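Local coordinates for protein enoyl-CoA hydratase EchA1 (Mycobacterium marinum, PDB 3QXI) that probably catalyses the reversible hydration of 2-trans-enoyl-CoA thioesters to 3-hydroxyacyl-CoA, at residues K36-A41 / G75-A80; K103-A108 / L122-I127; S133-P138 / L173-A178; P155-Y160 / L181-V186. One frame throughout, in Å; residues are numbered along the deposited sequence.

The four contacts illustrate how a crotonase-type chain is tied together: three form a continuous core and the fourth stands apart. The centre of interaction 2, in the main sheet, is about 2 Å from the centre of the chain. Interaction 3, inside the small sheet 112-114, 134-136 and 173-174, packs on it through Ile127 CG2 and Phe135 CZ, 4.0 Å apart. Interaction 4 touches both, through a probable hydrogen bond from Asn185 N to Ile127 O (2.8 Å) and another from Val184 N to Ala178 O (2.9 Å). Interaction 1 has its centre about 20 Å from that of interaction 2. By analogy with related hydratases, interaction 1 probably borders the oxyanion hole, while the 133-138 segment leads toward a catalytic glutamate.

Interaction 1 of 4, residues K36-A41 / G75-A80; sequences KNSVNA and GMDLKA
Val39 and Gly75 are joined through their backbones, Val39 N donating to Gly75 O at 2.9 Å, and Asp77 N answers with a bond to Val39 O at 3.0 Å. Together they form a single beta bridge that sets Val39 opposite Met76; in crotonases the turn before the helix that follows commonly supplies an oxyanion-hole N-H. The side chains arrange themselves around this bridge. Asp77 has CG anti to its backbone N (chi1 -165°), which carries the carboxylate over toward Ser38 and, at the same time, back to the start of its own helix. There OD2 accepts from Ala80 N at 3.1 Å in a nearly straight N-cap bond that arrives from above the carboxylate plane. OD1 is held chiefly by a salt bridge to Arg32, whose NH1 also reaches Ser38 O; the approach of Ser38 OG to Asp77 OD1, 3.4 Å, is weak, and Ala35 O lies within reach of the same proton, also weakly. Ser38 OG sits between its backbone N and carbonyl carbon (chi1 69°), alongside Asp77 CB. Asn40 adopts a similar first torsion, and its side chain meets the other segment through CB, against Ala80 CB at 4.0 Å. Its amide turns to cap Val43 N and to bond Glu16. Two helix starts, 41-56 and 78-83, are thus brought side by side, with the loop after strand 25-30 feeding the first.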
loop_
_atom_site.group_PDB
_atom_site.type_symbol
_atom_site.label_atom_id
_atom_site.label_comp_id
_atom_site.label_asym_id
_atom_site.label_seq_id
_atom_site.Cartn_x
_atom_site.Cartn_y
_atom_site.Cartn_z
ATOM N N LYS B 36 -7.612 22.754 -22.998
ATOM C CA LYS B 36 -6.623 21.903 -22.346
ATOM C C LYS B 36 -7.256 20.564 -21.935
ATOM O O LYS B 36 -6.854 19.927 -20.958
ATOM C CB LYS B 36 -5.954 22.649 -21.170
ATOM N N ASN B 37 -8.258 20.161 -22.710
ATOM C CA ASN B 37 -8.992 18.926 -22.489
ATOM C C ASN B 37 -9.722 18.841 -21.156
ATOM O O ASN B 37 -9.895 17.758 -20.595
ATOM C CB ASN B 37 -8.084 17.715 -22.735
ATOM C CG ASN B 37 -7.845 17.479 -24.205
ATOM O OD1 ASN B 37 -8.743 17.670 -25.034
ATOM N ND2 ASN B 37 -6.634 17.083 -24.544
ATOM N N SER B 38 -10.172 19.990 -20.666
ATOM C CA SER B 38 -10.926 20.032 -19.412
ATOM C C SER B 38 -12.309 19.408 -19.567
ATOM O O SER B 38 -12.895 19.436 -20.645
ATOM C CB SER B 38 -10.976 21.451 -18.818
ATOM O OG SER B 38 -11.777 22.339 -19.597
ATOM N N VAL B 39 -12.816 18.814 -18.493
ATOM C CA VAL B 39 -14.051 18.049 -18.567
ATOM C C VAL B 39 -15.301 18.893 -18.254
ATOM O O VAL B 39 -15.530 19.261 -17.094
ATOM C CB VAL B 39 -14.012 16.802 -17.654
ATOM C CG1 VAL B 39 -15.310 16.022 -17.772
ATOM C CG2 VAL B 39 -12.746 15.918 -17.952
ATOM N N ASN B 40 -16.078 19.200 -19.303
ATOM C CA ASN B 40 -17.420 19.782 -19.157
ATOM C C ASN B 40 -18.492 18.683 -19.109
ATOM O O ASN B 40 -18.164 17.499 -18.960
ATOM C CB ASN B 40 -17.717 20.793 -20.278
ATOM C CG ASN B 40 -17.696 20.172 -21.693
ATOM O OD1 ASN B 40 -17.457 18.976 -21.890
ATOM N ND2 ASN B 40 -17.974 21.008 -22.687
ATOM N N ALA B 41 -19.763 19.054 -19.249
ATOM C CA ALA B 41 -20.821 18.046 -19.214
ATOM C C ALA B 41 -20.829 17.161 -20.467
ATOM O O ALA B 41 -21.208 15.985 -20.411
ATOM C CB ALA B 41 -22.181 18.703 -19.000
ATOM N N GLY B 75 -7.974 18.783 -16.112
ATOM C CA GLY B 75 -8.937 18.563 -15.037
ATOM C C GLY B 75 -10.377 18.936 -15.348
ATOM O O GLY B 75 -10.777 18.995 -16.507
ATOM N N MET B 76 -11.169 19.167 -14.307
ATOM C CA MET B 76 -12.554 19.572 -14.481
ATOM C C MET B 76 -12.622 21.012 -15.006
ATOM O O MET B 76 -11.846 21.884 -14.595
ATOM C CB MET B 76 -13.353 19.397 -13.176
ATOM C CG MET B 76 -14.849 19.726 -13.291
ATOM S SD MET B 76 -15.809 19.414 -11.778
ATOM C CE MET B 76 -15.303 20.801 -10.741
ATOM N N ASP B 77 -13.516 21.230 -15.966
ATOM C CA ASP B 77 -13.852 22.575 -16.434
ATOM C C ASP B 77 -14.619 23.300 -15.315
ATOM O O ASP B 77 -15.835 23.105 -15.143
ATOM C CB ASP B 77 -14.723 22.458 -17.683
ATOM C CG ASP B 77 -14.840 23.761 -18.446
ATOM O OD1 ASP B 77 -14.879 23.685 -19.699
ATOM O OD2 ASP B 77 -14.887 24.840 -17.813
ATOM N N LEU B 78 -13.898 24.094 -14.526
ATOM C CA LEU B 78 -14.478 24.761 -13.341
ATOM C C LEU B 78 -15.547 25.778 -13.722
ATOM O O LEU B 78 -16.563 25.908 -13.024
ATOM C CB LEU B 78 -13.392 25.460 -12.513
ATOM C CG LEU B 78 -12.218 24.599 -12.037
ATOM C CD1 LEU B 78 -11.114 25.471 -11.439
ATOM C CD2 LEU B 78 -12.669 23.491 -11.064
ATOM N N LYS B 79 -15.302 26.494 -14.826
ATOM C CA LYS B 79 -16.242 27.480 -15.357
ATOM C C LYS B 79 -17.561 26.790 -15.654
ATOM O O LYS B 79 -18.611 27.239 -15.192
ATOM C CB LYS B 79 -15.679 28.168 -16.600
ATOM N N ALA B 80 -17.497 25.668 -16.374
ATOM C CA ALA B 80 -18.690 24.896 -16.714
ATOM C C ALA B 80 -19.444 24.426 -15.467
ATOM O O ALA B 80 -20.685 24.536 -15.407
ATOM C CB ALA B 80 -18.317 23.707 -17.601
#

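Interaction 2 of 4, residues K103-A108 / L122-I127; sequences KPLIAA and LATDLI
Leu105 is gripped by Asp125 at both its backbone polar atoms. Its N donates to Asp125 OD2 at 3.0 Å, reaching the anti side of the carboxylate, and its O accepts from Asp125 N at 2.9 Å, with a weak second bond from Leu126 N. The carboxylate owes this position to a chi1 of -51°, which sets CG beside its own backbone N. OD2 also forms a salt bridge with Lys216, whose NZ bonds Lys103 O as well; this would offset the buried charge and probably favour the ionised acid. Farther along, Ala107 N donates to Leu126 O at 2.8 Å, almost in line with the carbonyl bond, and Ile106 CA adds a C-H...O contact to the same oxygen. Thr124 OG1 is satisfied by Ala121 O, while its CG2 meets Leu105 CG at 3.6 Å, the two side chains crossing at about a right angle. On one sheet face Ile106 CG1 packs against Leu126 CD1; on the other lie Ala107 and Ile127. Strands 105-109 and 126-130 are parallel neighbours in the main sheet, connected through helix 116-123. Strand 62-67 flanks 105-109, helix 193-205 lies over the Ile106 and Leu126 face, and Leu126 also packs on Ala161 of the second subunit.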
loop_
_atom_site.group_PDB
_atom_site.type_symbol
_atom_site.label_atom_id
_atom_site.label_comp_id
_atom_site.label_asym_id
_atom_site.label_seq_id
_atom_site.Cartn_x
_atom_site.Cartn_y
_atom_site.Cartn_z
ATOM N N LYS B 103 -14.308 -3.965 -18.353
ATOM C CA LYS B 103 -13.137 -4.384 -19.171
ATOM C C LYS B 103 -11.871 -3.566 -18.850
ATOM O O LYS B 103 -11.983 -2.470 -18.279
ATOM C CB LYS B 103 -13.470 -4.342 -20.663
ATOM C CG LYS B 103 -14.356 -5.506 -21.094
ATOM C CD LYS B 103 -14.835 -5.276 -22.522
ATOM C CE LYS B 103 -16.051 -6.134 -22.872
ATOM N NZ LYS B 103 -16.566 -5.860 -24.273
ATOM N N PRO B 104 -10.669 -4.092 -19.181
ATOM C CA PRO B 104 -9.463 -3.289 -18.918
ATOM C C PRO B 104 -9.446 -1.942 -19.624
ATOM O O PRO B 104 -9.914 -1.816 -20.753
ATOM C CB PRO B 104 -8.325 -4.176 -19.400
ATOM C CG PRO B 104 -8.858 -5.551 -19.314
ATOM C CD PRO B 104 -10.331 -5.459 -19.618
ATOM N N LEU B 105 -8.956 -0.930 -18.919
ATOM C CA LEU B 105 -8.860 0.436 -19.428
ATOM C C LEU B 105 -7.442 0.981 -19.190
ATOM O O LEU B 105 -6.930 0.923 -18.077
ATOM C CB LEU B 105 -9.884 1.318 -18.723
ATOM C CG LEU B 105 -9.946 2.818 -19.094
ATOM C CD1 LEU B 105 -10.078 3.075 -20.595
ATOM C CD2 LEU B 105 -11.104 3.523 -18.340
ATOM N N ILE B 106 -6.805 1.492 -20.240
ATOM C CA ILE B 106 -5.435 2.020 -20.135
ATOM C C ILE B 106 -5.437 3.552 -20.368
ATOM O O ILE B 106 -6.022 4.026 -21.332
ATOM C CB ILE B 106 -4.476 1.273 -21.133
ATOM C CG1 ILE B 106 -4.545 -0.243 -20.904
ATOM C CG2 ILE B 106 -3.004 1.797 -21.039
ATOM C CD1 ILE B 106 -3.720 -1.102 -21.894
ATOM N N ALA B 107 -4.820 4.337 -19.476
ATOM C CA ALA B 107 -4.619 5.755 -19.811
ATOM C C ALA B 107 -3.319 5.897 -20.640
ATOM O O ALA B 107 -2.325 5.229 -20.347
ATOM C CB ALA B 107 -4.583 6.604 -18.607
ATOM N N ALA B 108 -3.368 6.713 -21.705
ATOM C CA ALA B 108 -2.196 7.066 -22.495
ATOM C C ALA B 108 -2.009 8.585 -22.337
ATOM O O ALA B 108 -2.777 9.402 -22.895
ATOM C CB ALA B 108 -2.376 6.668 -23.949
ATOM N N LEU B 122 -6.012 7.808 -12.836
ATOM C CA LEU B 122 -6.124 6.906 -11.691
ATOM C C LEU B 122 -7.367 5.971 -11.745
ATOM O O LEU B 122 -7.336 4.886 -11.150
ATOM C CB LEU B 122 -6.122 7.722 -10.385
ATOM C CG LEU B 122 -4.779 8.281 -9.896
ATOM C CD1 LEU B 122 -4.966 9.380 -8.797
ATOM C CD2 LEU B 122 -3.816 7.157 -9.401
ATOM N N ALA B 123 -8.445 6.398 -12.416
ATOM C CA ALA B 123 -9.656 5.581 -12.544
ATOM C C ALA B 123 -9.495 4.493 -13.599
ATOM O O ALA B 123 -10.282 3.545 -13.649
ATOM C CB ALA B 123 -10.891 6.457 -12.864
ATOM N N THR B 124 -8.487 4.630 -14.456
ATOM C CA THR B 124 -8.113 3.531 -15.363
ATOM C C THR B 124 -7.372 2.436 -14.565
ATOM O O THR B 124 -7.086 2.624 -13.380
ATOM C CB THR B 124 -7.247 4.009 -16.594
ATOM O OG1 THR B 124 -5.923 4.341 -16.164
ATOM C CG2 THR B 124 -7.886 5.216 -17.329
ATOM N N ASP B 125 -7.041 1.316 -15.211
ATOM C CA ASP B 125 -6.326 0.234 -14.525
ATOM C C ASP B 125 -4.821 0.329 -14.675
ATOM O O ASP B 125 -4.084 -0.083 -13.784
ATOM C CB ASP B 125 -6.830 -1.128 -15.022
ATOM C CG ASP B 125 -8.368 -1.227 -14.951
ATOM O OD1 ASP B 125 -8.937 -1.026 -13.858
ATOM O OD2 ASP B 125 -8.996 -1.434 -15.996
ATOM N N LEU B 126 -4.390 0.866 -15.823
ATOM C CA LEU B 126 -2.973 0.893 -16.204
ATOM C C LEU B 126 -2.686 2.263 -16.817
ATOM O O LEU B 126 -3.541 2.828 -17.506
ATOM C CB LEU B 126 -2.652 -0.235 -17.217
ATOM C CG LEU B 126 -3.077 -1.652 -16.781
ATOM C CD1 LEU B 126 -3.036 -2.693 -17.936
ATOM C CD2 LEU B 126 -2.228 -2.117 -15.589
ATOM N N ILE B 127 -1.499 2.787 -16.536
ATOM C CA ILE B 127 -1.070 4.086 -17.087
ATOM C C ILE B 127 0.177 3.967 -17.912
ATOM O O ILE B 127 1.169 3.424 -17.447
ATOM C CB ILE B 127 -0.798 5.152 -16.018
ATOM C CG1 ILE B 127 -2.044 5.369 -15.160
ATOM C CG2 ILE B 127 -0.364 6.464 -16.730
ATOM C CD1 ILE B 127 -1.818 6.268 -13.893
#

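Interaction 3 of 4, residues S133-P138 / L173-A178; sequences SAFGIP and LSAERA
Phe135 carries its ring beside its own backbone N, with CG anti to the carbonyl carbon (chi1 -58°), and this turns one ring edge to the backbone of Leu173 and Ala175. Leu173 O lies in the ring plane at that edge, 3.7 Å from Phe135 CD2, and CE2 reaches on to Ala175 CA at 4.0 Å and, slightly farther, to its CB. The paired backbones bring Leu173 CB near Phe135 CB, while its chi1 of 168°, CG anti to the backbone N, sends the branched end to Leu166 of helix 160-169. Between them the backbones form an antiparallel hydrogen-bonded pair: Phe135 N donates to Leu173 O at 2.8 Å and Leu173 N to Phe135 O at the same length. Ala134 and Ser174 make the adjoining non-hydrogen-bonded pair. One step farther, Ala175 N donates to Ser133 O at 2.9 Å, and Ala175 CB rests against Ser133 OG at 3.4 Å, the hydroxyl itself being bonded to Ala130 O. Ser174 then closes the strand and opens helix 175-180, its OG accepting from Arg177 N at 2.8 Å as an N-cap. Strand 134-136 lies between 112-114 and 173-174 in the small sheet. Chemically, the main chain supplies all the hydrogen bonds across this contact. The Phe135 and Leu173 face is apolar, continued by Ile127, Ala121 and Met183, whereas the Ala134 and Ser174 face is partly exposed.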
loop_
_atom_site.group_PDB
_atom_site.type_symbol
_atom_site.label_atom_id
_atom_site.label_comp_id
_atom_site.label_asym_id
_atom_site.label_seq_id
_atom_site.Cartn_x
_atom_site.Cartn_y
_atom_site.Cartn_z
ATOM N N SER B 133 5.817 13.774 -19.283
ATOM C CA SER B 133 4.465 14.152 -18.850
ATOM C C SER B 133 4.429 14.319 -17.348
ATOM O O SER B 133 5.404 13.970 -16.659
ATOM C CB SER B 133 3.411 13.173 -19.376
ATOM O OG SER B 133 3.619 11.874 -18.870
ATOM N N ALA B 134 3.348 14.899 -16.830
ATOM C CA ALA B 134 3.246 15.134 -15.373
ATOM C C ALA B 134 1.819 14.980 -14.819
ATOM O O ALA B 134 0.822 15.174 -15.550
ATOM C CB ALA B 134 3.804 16.501 -15.021
ATOM N N PHE B 135 1.738 14.628 -13.535
ATOM C CA PHE B 135 0.479 14.448 -12.811
ATOM C C PHE B 135 0.471 15.408 -11.614
ATOM O O PHE B 135 1.472 16.059 -11.335
ATOM C CB PHE B 135 0.378 12.996 -12.305
ATOM C CG PHE B 135 0.474 11.980 -13.407
ATOM C CD1 PHE B 135 -0.685 11.389 -13.922
ATOM C CD2 PHE B 135 1.717 11.644 -13.968
ATOM C CE1 PHE B 135 -0.609 10.448 -14.945
ATOM C CE2 PHE B 135 1.811 10.714 -15.007
ATOM C CZ PHE B 135 0.665 10.125 -15.501
ATOM N N GLY B 136 -0.648 15.477 -10.908
ATOM C CA GLY B 136 -0.709 16.270 -9.680
ATOM C C GLY B 136 -2.148 16.521 -9.260
ATOM O O GLY B 136 -3.049 16.454 -10.080
ATOM N N ILE B 137 -2.359 16.818 -7.988
ATOM C CA ILE B 137 -3.650 17.325 -7.541
ATOM C C ILE B 137 -3.412 18.662 -6.842
ATOM O O ILE B 137 -3.315 18.724 -5.599
ATOM C CB ILE B 137 -4.433 16.297 -6.673
ATOM C CG1 ILE B 137 -3.473 15.575 -5.679
ATOM C CG2 ILE B 137 -5.139 15.295 -7.589
ATOM C CD1 ILE B 137 -4.136 14.604 -4.713
ATOM N N PRO B 138 -3.308 19.747 -7.650
ATOM C CA PRO B 138 -3.055 21.092 -7.100
ATOM C C PRO B 138 -4.271 21.762 -6.418
ATOM O O PRO B 138 -4.143 22.898 -5.934
ATOM C CB PRO B 138 -2.625 21.910 -8.330
ATOM C CG PRO B 138 -3.429 21.253 -9.497
ATOM C CD PRO B 138 -3.456 19.748 -9.122
ATOM N N LEU B 173 3.802 15.667 -9.821
ATOM C CA LEU B 173 4.450 14.390 -9.725
ATOM C C LEU B 173 4.819 13.993 -11.146
ATOM O O LEU B 173 3.925 13.783 -11.983
ATOM C CB LEU B 173 3.484 13.368 -9.131
ATOM C CG LEU B 173 3.978 11.939 -9.273
ATOM C CD1 LEU B 173 5.144 11.685 -8.304
ATOM C CD2 LEU B 173 2.871 10.982 -8.981
ATOM N N SER B 174 6.113 13.934 -11.436
ATOM C CA SER B 174 6.577 13.726 -12.811
ATOM C C SER B 174 6.190 12.319 -13.228
ATOM O O SER B 174 6.024 11.438 -12.362
ATOM C CB SER B 174 8.089 13.837 -12.896
ATOM O OG SER B 174 8.680 12.681 -12.293
ATOM N N ALA B 175 6.051 12.088 -14.534
ATOM C CA ALA B 175 5.829 10.709 -14.994
ATOM C C ALA B 175 6.943 9.757 -14.544
ATOM O O ALA B 175 6.653 8.663 -14.112
ATOM C CB ALA B 175 5.654 10.649 -16.491
ATOM N N GLU B 176 8.210 10.167 -14.627
ATOM C CA GLU B 176 9.318 9.285 -14.247
ATOM C C GLU B 176 9.285 8.914 -12.762
ATOM O O GLU B 176 9.592 7.762 -12.400
ATOM C CB GLU B 176 10.681 9.922 -14.582
ATOM C CG GLU B 176 11.067 9.964 -16.101
ATOM C CD GLU B 176 12.325 10.784 -16.355
ATOM O OE1 GLU B 176 13.178 10.371 -17.168
ATOM O OE2 GLU B 176 12.474 11.846 -15.737
ATOM N N ARG B 177 8.919 9.884 -11.914
ATOM C CA ARG B 177 8.754 9.618 -10.493
ATOM C C ARG B 177 7.539 8.714 -10.233
ATOM O O ARG B 177 7.625 7.767 -9.414
ATOM C CB ARG B 177 8.711 10.888 -9.645
ATOM C CG ARG B 177 8.964 10.575 -8.174
ATOM C CD ARG B 177 8.854 11.814 -7.259
ATOM N NE ARG B 177 9.026 11.436 -5.855
ATOM C CZ ARG B 177 8.657 12.188 -4.817
ATOM N NH1 ARG B 177 8.068 13.376 -5.007
ATOM N NH2 ARG B 177 8.858 11.734 -3.589
ATOM N N ALA B 178 6.438 8.949 -10.952
ATOM C CA ALA B 178 5.272 8.053 -10.843
ATOM C C ALA B 178 5.586 6.645 -11.369
ATOM O O ALA B 178 4.970 5.667 -10.962
ATOM C CB ALA B 178 4.079 8.620 -11.573
#

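Interaction 4 of 4, residues P155-Y160 / L181-V186; sequences PERIPY and LGMVNV
Arg157 brings the edge of its guanidinium to Met183, whose O lies near the plane of that group, 3.2 Å from NH1; the angle is too poor for a hydrogen bond. Bends at chi2 and chi3 fold the chain over so that NH2 can instead bond Leu122 O. The Pro159 ring meets Leu181 at its CD corner, 4.0 Å from Leu181 CD2. Ile158 fills the middle. Its CG2 stands anti to the carbonyl carbon, and that branch touches Met183 CB at 3.6 Å and Leu181 CB at 4.0 Å. Ile158 and Met183 lie side by side and point the same way. The turn that presents these partners is a Schellman motif: Gly182, with positive phi, ends helix 175-180 and leads into the loop before strand 186-188. Facing it, the weakly bonded end of helix 150-157 gives way to Pro159, the N-cap of helix 160-169. A water bridges the two segments, donating to Arg157 O at 2.7 Å and to Gly182 O at 2.8 Å, so these carbonyls are satisfied without a direct bond. Both neighbouring subunits come close here: Pro159 packs on Gly182 of the third, and Asn185 ND2 is hydrogen-bonded to Glu165 and Ala161 of the second.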
loop_
_atom_site.group_PDB
_atom_site.type_symbol
_atom_site.label_atom_id
_atom_site.label_comp_id
_atom_site.label_asym_id
_atom_site.label_seq_id
_atom_site.Cartn_x
_atom_site.Cartn_y
_atom_site.Cartn_z
ATOM N N PRO B 155 -3.442 7.259 -2.664
ATOM C CA PRO B 155 -2.774 6.530 -1.575
ATOM C C PRO B 155 -2.788 5.008 -1.753
ATOM O O PRO B 155 -2.107 4.277 -1.008
ATOM C CB PRO B 155 -3.588 6.911 -0.326
ATOM C CG PRO B 155 -4.451 8.001 -0.697
ATOM C CD PRO B 155 -4.692 7.879 -2.187
ATOM N N GLU B 156 -3.529 4.541 -2.743
ATOM C CA GLU B 156 -3.625 3.125 -3.026
ATOM C C GLU B 156 -2.659 2.775 -4.157
ATOM O O GLU B 156 -2.408 1.617 -4.382
ATOM C CB GLU B 156 -5.099 2.723 -3.373
ATOM C CG GLU B 156 -6.011 2.803 -2.136
ATOM C CD GLU B 156 -7.529 2.596 -2.335
ATOM O OE1 GLU B 156 -8.036 2.520 -3.495
ATOM O OE2 GLU B 156 -8.220 2.557 -1.257
ATOM N N ARG B 157 -2.089 3.770 -4.835
ATOM C CA ARG B 157 -1.211 3.500 -5.971
ATOM C C ARG B 157 0.275 3.750 -5.690
ATOM O O ARG B 157 1.132 3.125 -6.303
ATOM C CB ARG B 157 -1.666 4.291 -7.233
ATOM C CG ARG B 157 -3.059 3.945 -7.740
ATOM C CD ARG B 157 -3.073 2.817 -8.820
ATOM N NE ARG B 157 -3.982 3.129 -9.955
ATOM C CZ ARG B 157 -3.621 3.346 -11.243
ATOM N NH1 ARG B 157 -2.334 3.295 -11.664
ATOM N NH2 ARG B 157 -4.573 3.619 -12.138
ATOM N N ILE B 158 0.581 4.683 -4.792
ATOM C CA ILE B 158 1.962 5.069 -4.465
ATOM C C ILE B 158 2.053 5.045 -2.941
ATOM O O ILE B 158 1.013 4.923 -2.289
ATOM C CB ILE B 158 2.306 6.501 -5.008
ATOM C CG1 ILE B 158 1.485 7.607 -4.318
ATOM C CG2 ILE B 158 2.089 6.606 -6.501
ATOM C CD1 ILE B 158 1.965 9.013 -4.700
ATOM N N PRO B 159 3.260 5.175 -2.358
ATOM C CA PRO B 159 3.337 5.141 -0.900
ATOM C C PRO B 159 2.428 6.188 -0.220
ATOM O O PRO B 159 2.389 7.359 -0.651
ATOM C CB PRO B 159 4.811 5.433 -0.642
ATOM C CG PRO B 159 5.471 4.742 -1.794
ATOM C CD PRO B 159 4.621 5.197 -2.942
ATOM N N TYR B 160 1.707 5.736 0.813
ATOM C CA TYR B 160 0.768 6.582 1.565
ATOM C C TYR B 160 1.290 7.989 1.886
ATOM O O TYR B 160 0.598 8.975 1.624
ATOM C CB TYR B 160 0.304 5.860 2.851
ATOM C CG TYR B 160 -0.696 6.621 3.677
ATOM C CD1 TYR B 160 -2.057 6.429 3.485
ATOM C CD2 TYR B 160 -0.292 7.524 4.641
ATOM C CE1 TYR B 160 -2.991 7.099 4.222
ATOM C CE2 TYR B 160 -1.238 8.225 5.404
ATOM C CZ TYR B 160 -2.595 7.994 5.175
ATOM O OH TYR B 160 -3.565 8.641 5.894
ATOM N N LEU B 181 7.565 4.986 -8.634
ATOM C CA LEU B 181 6.727 4.682 -7.492
ATOM C C LEU B 181 5.697 3.594 -7.830
ATOM O O LEU B 181 4.965 3.128 -6.931
ATOM C CB LEU B 181 6.056 5.954 -6.977
ATOM C CG LEU B 181 7.002 6.967 -6.373
ATOM C CD1 LEU B 181 6.238 8.222 -6.046
ATOM C CD2 LEU B 181 7.744 6.347 -5.121
ATOM N N GLY B 182 5.630 3.204 -9.111
ATOM C CA GLY B 182 4.785 2.092 -9.529
ATOM C C GLY B 182 3.345 2.465 -9.843
ATOM O O GLY B 182 2.504 1.583 -10.007
ATOM N N MET B 183 3.070 3.763 -9.905
ATOM C CA MET B 183 1.814 4.293 -10.412
ATOM C C MET B 183 1.720 4.242 -11.950
ATOM O O MET B 183 0.686 3.882 -12.480
ATOM C CB MET B 183 1.625 5.721 -9.922
ATOM C CG MET B 183 0.471 6.445 -10.580
ATOM S SD MET B 183 0.191 8.022 -9.794
ATOM C CE MET B 183 -0.631 8.940 -11.105
ATOM N N VAL B 184 2.804 4.591 -12.650
ATOM C CA VAL B 184 2.861 4.564 -14.111
ATOM C C VAL B 184 3.470 3.226 -14.531
ATOM O O VAL B 184 4.561 2.873 -14.075
ATOM C CB VAL B 184 3.696 5.757 -14.659
ATOM C CG1 VAL B 184 4.117 5.543 -16.135
ATOM C CG2 VAL B 184 2.927 7.033 -14.487
ATOM N N ASN B 185 2.783 2.480 -15.392
ATOM C CA ASN B 185 3.240 1.126 -15.718
ATOM C C ASN B 185 4.391 1.143 -16.731
ATOM O O ASN B 185 5.378 0.382 -16.615
ATOM C CB ASN B 185 2.087 0.268 -16.253
ATOM C CG ASN B 185 1.029 0.016 -15.223
ATOM O OD1 ASN B 185 0.125 0.833 -15.048
ATOM N ND2 ASN B 185 1.136 -1.122 -14.511
ATOM N N VAL B 186 4.246 2.032 -17.714
ATOM C CA VAL B 186 5.145 2.135 -18.845
ATOM C C VAL B 186 5.428 3.598 -19.152
ATOM O O VAL B 186 4.499 4.411 -19.290
ATOM C CB VAL B 186 4.552 1.532 -20.141
ATOM C CG1 VAL B 186 5.571 1.623 -21.245
ATOM C CG2 VAL B 186 4.134 0.068 -19.939
HETATM O O HOH W 1 0.329 1.424 -8.246
#